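Local coordinates for protein cycloalternan-forming enzyme (PDB 5F7U) that belongs to glycosyl hydrolase family 31 and binds glycans at several sites, one of them shared between its C-terminal domain and a carbohydrate-binding module, at residues Ile771-Val776 / Ala943-Leu948. The protein carries 1 engineered substitution. Numbering follows the deposited sequence.
Sequences IWNGGV and AEFGHL. With MG (magnesium ion), chain G; GLC (alpha-D-glucopyranose), chain B; GLC (alpha-D-glucopyranose), chain C; GLC (alpha-D-glucopyranose), chain D.
The ring of F945 reaches across a domain boundary to lie against the backbone of N773, G774 and G775, a worked example of how one aromatic side chain can join two domains and line a sugar site at once. One ortho carbon, CD2, sits 3.7 Å from G775 CA, and the neighbouring CE2 is equally close to N773 O, at 3.7 Å. The ring owes this reach to its first torsion (chi1 -56°), which sets CG anti to the carbonyl carbon and sends the ring out from the short 3-10 turn 943-945. On the far side from CD2, CD1 and CE1 of F945 approach O5 of the chain D glucose obliquely, CD1 at 3.6 Å.

The loop 771-776 keeps its shape through an Asx turn: N773 OD1 accepts the N-H of G775 in the carbonyl plane at 2.9 Å, which holds the amide with its nitrogen turned to the glycan. From there N773 ND2 donates to O5 of the chain C glucose at 3.0 Å, although the N-H...O angle of 140° leaves that bond noticeably bent. G775, lacking a side chain, leaves room for C6 of the same sugar over its CA. The loop joins strands 767-770 and 776-778 of the family 31 C-terminal domain, whereas F945 lies in the turn between strands 941-942 and 947-949 of the family 6 carbohydrate-binding module, a beta-sandwich, so the pocket is built from both.

E944, the residue before F945, grips magnesium with both carboxylate oxygens, OE1 at 2.2 Å and OE2 at 2.6 Å. E942, T961, G964 and D1057 complete that site. Farther along, L948 N donates to O4 of the chain B glucose at 2.7 Å.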
loop_
_atom_site.group_PDB
_atom_site.type_symbol
_atom_site.label_atom_id
_atom_site.label_comp_id
_atom_site.label_asym_id
_atom_site.label_seq_id
_atom_site.Cartn_x
_atom_site.Cartn_y
_atom_site.Cartn_z
ATOM N N ILE A 771 8.381 20.640 -8.125
ATOM C CA ILE A 771 9.799 20.265 -7.931
ATOM C C ILE A 771 10.657 20.341 -9.196
ATOM O O ILE A 771 11.887 20.328 -9.108
ATOM C CB ILE A 771 9.985 18.892 -7.231
ATOM C CG1 ILE A 771 9.563 17.729 -8.145
ATOM C CG2 ILE A 771 9.197 18.881 -5.911
ATOM C CD1 ILE A 771 10.027 16.357 -7.673
ATOM N N TRP A 772 10.010 20.404 -10.360
ATOM C CA TRP A 772 10.708 20.349 -11.638
ATOM C C TRP A 772 11.156 21.727 -12.099
ATOM O O TRP A 772 12.131 21.838 -12.834
ATOM C CB TRP A 772 9.784 19.776 -12.714
ATOM C CG TRP A 772 9.201 18.451 -12.355
ATOM C CD1 TRP A 772 7.905 18.191 -11.970
ATOM C CD2 TRP A 772 9.875 17.187 -12.381
ATOM N NE1 TRP A 772 7.741 16.837 -11.736
ATOM C CE2 TRP A 772 8.928 16.197 -11.984
ATOM C CE3 TRP A 772 11.183 16.793 -12.697
ATOM C CZ2 TRP A 772 9.253 14.835 -11.901
ATOM C CZ3 TRP A 772 11.514 15.416 -12.620
ATOM C CH2 TRP A 772 10.546 14.462 -12.220
ATOM N N ASN A 773 10.425 22.766 -11.681
ATOM C CA ASN A 773 10.576 24.100 -12.278
ATOM C C ASN A 773 10.426 25.310 -11.328
ATOM O O ASN A 773 10.631 26.457 -11.750
ATOM C CB ASN A 773 9.636 24.247 -13.508
ATOM C CG ASN A 773 8.150 24.096 -13.154
ATOM O OD1 ASN A 773 7.678 24.558 -12.110
ATOM N ND2 ASN A 773 7.401 23.411 -14.034
ATOM N N GLY A 774 10.058 25.070 -10.066
ATOM C CA GLY A 774 9.894 26.167 -9.112
ATOM C C GLY A 774 8.592 26.946 -9.191
ATOM O O GLY A 774 8.481 28.026 -8.585
ATOM N N GLY A 775 7.600 26.431 -9.929
ATOM C CA GLY A 775 6.267 27.044 -9.938
ATOM C C GLY A 775 5.650 26.989 -8.552
ATOM O O GLY A 775 5.626 25.944 -7.914
ATOM N N VAL A 776 5.158 28.124 -8.069
ATOM C CA VAL A 776 4.616 28.173 -6.717
ATOM C C VAL A 776 3.089 28.025 -6.784
ATOM O O VAL A 776 2.436 28.690 -7.585
ATOM C CB VAL A 776 5.011 29.481 -6.011
ATOM C CG1 VAL A 776 4.435 29.507 -4.607
ATOM C CG2 VAL A 776 6.539 29.603 -5.934
ATOM N N ALA A 943 6.239 35.324 -13.843
ATOM C CA ALA A 943 5.123 35.791 -14.652
ATOM C C ALA A 943 4.726 34.762 -15.717
ATOM O O ALA A 943 3.543 34.607 -16.026
ATOM C CB ALA A 943 5.439 37.144 -15.283
ATOM N N GLU A 944 5.721 34.043 -16.242
ATOM C CA GLU A 944 5.505 33.036 -17.288
ATOM C C GLU A 944 4.708 31.811 -16.780
ATOM O O GLU A 944 4.175 31.031 -17.590
ATOM C CB GLU A 944 6.846 32.624 -17.929
ATOM C CG GLU A 944 7.884 32.040 -16.976
ATOM C CD GLU A 944 8.894 33.044 -16.398
ATOM O OE1 GLU A 944 8.614 34.244 -16.164
ATOM O OE2 GLU A 944 10.018 32.603 -16.127
ATOM N N PHE A 945 4.630 31.663 -15.453
ATOM C CA PHE A 945 3.812 30.606 -14.826
ATOM C C PHE A 945 2.434 31.101 -14.391
ATOM O O PHE A 945 1.606 30.315 -13.884
ATOM C CB PHE A 945 4.523 29.949 -13.631
ATOM C CG PHE A 945 5.881 29.361 -13.934
ATOM C CD1 PHE A 945 6.234 28.904 -15.219
ATOM C CD2 PHE A 945 6.814 29.230 -12.903
ATOM C CE1 PHE A 945 7.505 28.359 -15.464
ATOM C CE2 PHE A 945 8.078 28.678 -13.136
ATOM C CZ PHE A 945 8.424 28.238 -14.421
ATOM N N GLY A 946 2.172 32.390 -14.591
ATOM C CA GLY A 946 0.891 32.979 -14.180
ATOM C C GLY A 946 -0.254 32.550 -15.086
ATOM O O GLY A 946 -0.043 31.856 -16.097
ATOM N N HIS A 947 -1.472 32.932 -14.706
ATOM C CA HIS A 947 -2.655 32.743 -15.554
ATOM C C HIS A 947 -2.704 33.885 -16.550
ATOM O O HIS A 947 -2.841 35.048 -16.166
ATOM C CB HIS A 947 -3.935 32.703 -14.714
ATOM C CG HIS A 947 -3.887 31.699 -13.604
ATOM N ND1 HIS A 947 -4.163 30.364 -13.800
ATOM C CD2 HIS A 947 -3.577 31.829 -12.291
ATOM C CE1 HIS A 947 -4.037 29.713 -12.656
ATOM N NE2 HIS A 947 -3.690 30.580 -11.722
ATOM N N LEU A 948 -2.575 33.553 -17.830
ATOM C CA LEU A 948 -2.403 34.578 -18.857
ATOM C C LEU A 948 -3.647 34.761 -19.708
ATOM O O LEU A 948 -4.269 33.781 -20.123
ATOM C CB LEU A 948 -1.203 34.236 -19.752
ATOM C CG LEU A 948 0.129 33.850 -19.095
ATOM C CD1 LEU A 948 1.170 33.536 -20.163
ATOM C CD2 LEU A 948 0.638 34.945 -18.166
HETATM MG MG MG G . 10.571 35.009 -15.424
HETATM C C1 GLC B . -2.198 27.036 -20.063
HETATM C C2 GLC B . -2.162 28.100 -21.184
HETATM C C3 GLC B . -1.853 29.496 -20.641
HETATM C C4 GLC B . -2.832 29.886 -19.531
HETATM C C5 GLC B . -3.014 28.801 -18.452
HETATM C C6 GLC B . -4.503 28.503 -18.243
HETATM O O2 GLC B . -1.237 27.769 -22.228
HETATM O O3 GLC B . -1.929 30.461 -21.699
HETATM O O4 GLC B . -2.392 31.098 -18.917
HETATM O O5 GLC B . -2.239 27.602 -18.718
HETATM O O6 GLC B . -4.704 27.738 -17.048
HETATM C C1 GLC C . 4.141 23.449 -15.899
HETATM C C2 GLC C . 2.682 22.999 -16.004
HETATM C C3 GLC C . 1.768 24.124 -15.496
HETATM C C4 GLC C . 2.194 24.581 -14.091
HETATM C C5 GLC C . 3.664 25.025 -14.122
HETATM C C6 GLC C . 4.239 25.484 -12.785
HETATM O O2 GLC C . 2.380 22.696 -17.372
HETATM O O3 GLC C . 0.397 23.713 -15.535
HETATM O O4 GLC C . 1.369 25.651 -13.625
HETATM O O5 GLC C . 4.444 23.905 -14.568
HETATM O O6 GLC C . 4.084 24.439 -11.818
HETATM C C1 GLC D . 5.023 27.777 -19.043
HETATM C C2 GLC D . 6.451 28.250 -19.353
HETATM C C3 GLC D . 7.382 27.065 -19.628
HETATM C C4 GLC D . 7.363 26.047 -18.490
HETATM C C5 GLC D . 5.914 25.666 -18.188
HETATM C C6 GLC D . 5.788 24.744 -16.988
HETATM O O2 GLC D . 6.449 29.172 -20.448
HETATM O O3 GLC D . 8.718 27.532 -19.792
HETATM O O4 GLC D . 8.105 24.871 -18.858
HETATM O O5 GLC D . 5.100 26.835 -17.955
HETATM O O6 GLC D . 4.387 24.458 -16.890
#